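Local coordinates for protein putative oxidoreductase with NAD(P)-binding Rossmann-fold domain (Clostridium difficile, PDB 3UUW) that is probably an NAD(P)-dependent oxidoreductase of the Gfo/Idh/MocA family, binding its dinucleotide through an N-terminal Rossmann-fold domain, at residues 71-76 and 92-97. Numbering follows the deposited sequence.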
loop_
_atom_site.group_PDB
_atom_site.type_symbol
_atom_site.label_atom_id
_atom_site.label_comp_id
_atom_site.label_asym_id
_atom_site.label_seq_id
_atom_site.Cartn_x
_atom_site.Cartn_y
_atom_site.Cartn_z
ATOM N N PHE A 71 21.631 6.633 -33.193
ATOM C CA PHE A 71 20.589 6.985 -32.212
ATOM C C PHE A 71 20.464 8.510 -32.282
ATOM O O PHE A 71 21.434 9.245 -32.056
ATOM C CB PHE A 71 20.970 6.525 -30.787
ATOM C CG PHE A 71 20.682 5.079 -30.521
ATOM C CD1 PHE A 71 21.508 4.089 -30.999
ATOM C CD2 PHE A 71 19.590 4.718 -29.753
ATOM C CE1 PHE A 71 21.238 2.763 -30.756
ATOM C CE2 PHE A 71 19.314 3.384 -29.508
ATOM C CZ PHE A 71 20.128 2.419 -30.006
ATOM N N LEU A 72 19.281 8.963 -32.675
ATOM C CA LEU A 72 18.975 10.377 -32.866
ATOM C C LEU A 72 18.019 10.888 -31.784
ATOM O O LEU A 72 16.876 10.435 -31.660
ATOM C CB LEU A 72 18.343 10.561 -34.251
ATOM C CG LEU A 72 17.891 11.955 -34.593
ATOM C CD1 LEU A 72 19.057 12.928 -34.623
ATOM C CD2 LEU A 72 17.182 11.924 -35.949
ATOM N N HIS A 73 18.498 11.843 -30.999
ATOM C CA HIS A 73 17.722 12.352 -29.861
ATOM C C HIS A 73 17.550 13.844 -29.963
ATOM O O HIS A 73 17.537 14.538 -28.956
ATOM C CB HIS A 73 18.397 11.973 -28.526
ATOM C CG HIS A 73 18.785 10.532 -28.436
ATOM N ND1 HIS A 73 17.861 9.508 -28.382
ATOM C CD2 HIS A 73 20.000 9.941 -28.405
ATOM C CE1 HIS A 73 18.492 8.351 -28.341
ATOM N NE2 HIS A 73 19.792 8.583 -28.348
ATOM N N SER A 74 17.394 14.332 -31.186
ATOM C CA SER A 74 17.209 15.773 -31.442
ATOM C C SER A 74 15.750 16.203 -31.318
ATOM O O SER A 74 14.850 15.383 -31.159
ATOM C CB SER A 74 17.741 16.131 -32.832
ATOM O OG SER A 74 16.939 15.561 -33.849
ATOM N N SER A 75 15.516 17.509 -31.389
ATOM C CA SER A 75 14.178 18.043 -31.268
ATOM C C SER A 75 13.311 17.540 -32.400
ATOM O O SER A 75 13.782 17.398 -33.525
ATOM C CB SER A 75 14.198 19.565 -31.320
ATOM O OG SER A 75 14.606 20.024 -32.598
ATOM N N THR A 76 12.035 17.338 -32.103
ATOM C CA THR A 76 11.090 16.818 -33.081
ATOM C C THR A 76 11.127 17.551 -34.417
ATOM O O THR A 76 11.071 16.933 -35.464
ATOM C CB THR A 76 9.666 16.899 -32.539
ATOM O OG1 THR A 76 9.581 16.128 -31.341
ATOM C CG2 THR A 76 8.663 16.378 -33.558
ATOM N N HIS A 92 21.143 2.989 -40.462
ATOM C CA HIS A 92 19.889 2.682 -39.763
ATOM C C HIS A 92 19.678 3.776 -38.739
ATOM O O HIS A 92 20.646 4.352 -38.207
ATOM C CB HIS A 92 19.959 1.359 -39.015
ATOM C CG HIS A 92 20.327 0.190 -39.864
ATOM N ND1 HIS A 92 19.400 -0.530 -40.588
ATOM C CD2 HIS A 92 21.521 -0.391 -40.100
ATOM C CE1 HIS A 92 20.010 -1.509 -41.223
ATOM N NE2 HIS A 92 21.297 -1.450 -40.947
ATOM N N VAL A 93 18.421 4.077 -38.426
ATOM C CA VAL A 93 18.138 5.179 -37.515
ATOM C C VAL A 93 17.133 4.815 -36.447
ATOM O O VAL A 93 16.071 4.271 -36.749
ATOM C CB VAL A 93 17.599 6.378 -38.279
ATOM C CG1 VAL A 93 17.230 7.535 -37.305
ATOM C CG2 VAL A 93 18.632 6.844 -39.297
ATOM N N TYR A 94 17.532 5.026 -35.201
ATOM C CA TYR A 94 16.617 5.002 -34.063
ATOM C C TYR A 94 16.360 6.450 -33.659
ATOM O O TYR A 94 17.300 7.227 -33.467
ATOM C CB TYR A 94 17.225 4.244 -32.891
ATOM C CG TYR A 94 16.400 4.251 -31.619
ATOM C CD1 TYR A 94 16.383 5.373 -30.754
ATOM C CD2 TYR A 94 15.620 3.143 -31.270
ATOM C CE1 TYR A 94 15.622 5.367 -29.585
ATOM C CE2 TYR A 94 14.861 3.132 -30.107
ATOM C CZ TYR A 94 14.861 4.244 -29.272
ATOM O OH TYR A 94 14.103 4.199 -28.114
ATOM N N VAL A 95 15.094 6.830 -33.533
ATOM C CA VAL A 95 14.748 8.220 -33.176
ATOM C C VAL A 95 13.664 8.227 -32.094
ATOM O O VAL A 95 12.778 7.372 -32.078
ATOM C CB VAL A 95 14.291 9.028 -34.453
ATOM C CG1 VAL A 95 12.982 8.457 -35.019
ATOM C CG2 VAL A 95 14.124 10.458 -34.157
ATOM N N ASP A 96 13.738 9.189 -31.178
ATOM C CA ASP A 96 12.653 9.370 -30.217
ATOM C C ASP A 96 11.370 9.782 -30.920
ATOM O O ASP A 96 11.395 10.339 -32.037
ATOM C CB ASP A 96 13.020 10.382 -29.157
ATOM C CG ASP A 96 13.939 9.785 -28.122
ATOM O OD1 ASP A 96 13.548 8.760 -27.475
ATOM O OD2 ASP A 96 15.041 10.324 -27.961
ATOM N N LYS A 97 10.249 9.486 -30.272
ATOM C CA LYS A 97 8.950 9.827 -30.818
ATOM C C LYS A 97 8.743 11.334 -30.790
ATOM O O LYS A 97 9.372 12.031 -29.982
ATOM C CB LYS A 97 7.819 9.082 -30.075
ATOM C CG LYS A 97 7.794 9.100 -28.525
ATOM C CD LYS A 97 7.456 10.460 -27.919
ATOM C CE LYS A 97 8.678 11.130 -27.356
ATOM N NZ LYS A 97 8.415 12.521 -26.926
HETATM O O HOH W 1 11.353 13.880 -30.442
#
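Phe-71 and Tyr-94 lie abreast on neighbouring parallel strands and send their rings to the same face of the sheet. There Phe-71 CD2 comes within 3.4 Å of Tyr-94 CD1, and the ring planes meet obliquely at 34°. CB of Tyr-94 sits over a face of the phenylalanine ring as a CH-pi contact, and helix 269-281 packs against both aromatics. On the other face, Leu-72 CD2 and Val-95 CG2 run side by side, 3.8 Å apart, beneath helix 79-88, the crossover of this beta-alpha-beta unit. Between the two layers, Leu-72 N donates a nearly straight hydrogen bond of 2.8 Å to Tyr-94 O. The next rung is weaker: Asp-96 N reaches Leu-72 O at 3.4 Å, as the strands begin to part.

Beyond this buried apolar part the link becomes polar. With CG anti to its carbonyl carbon (chi1 -49°), the His-73 side chain presents its ring edge to Asp-96, and ND1 donates to OD2 across 3.0 Å. The carboxylate oxygen lies close to the imidazole plane, yet the donor stands above the carboxylate plane. Tyr-22 stacks on the imidazole, and its hydroxyl is hydrogen-bonded to both Asp-96 OD1 and Tyr-94 OH. Farther out, the chains no longer touch closely, and one water spans them, donating to Lys-97 O at 2.7 Å and also hydrogen-bonded to Thr-76 OG1; Lys-97 NZ is turned to a salt bridge with Asp-166. These loops leave the carboxyl ends of the strands, where Rossmann domains bind their dinucleotide, and His-73 touches the putative glycine-rich GxGxxA motif. Donation from ND1 implies a proton on that nitrogen, and this bond, together with the stacked Tyr-22, fixes the rotation of the imidazole.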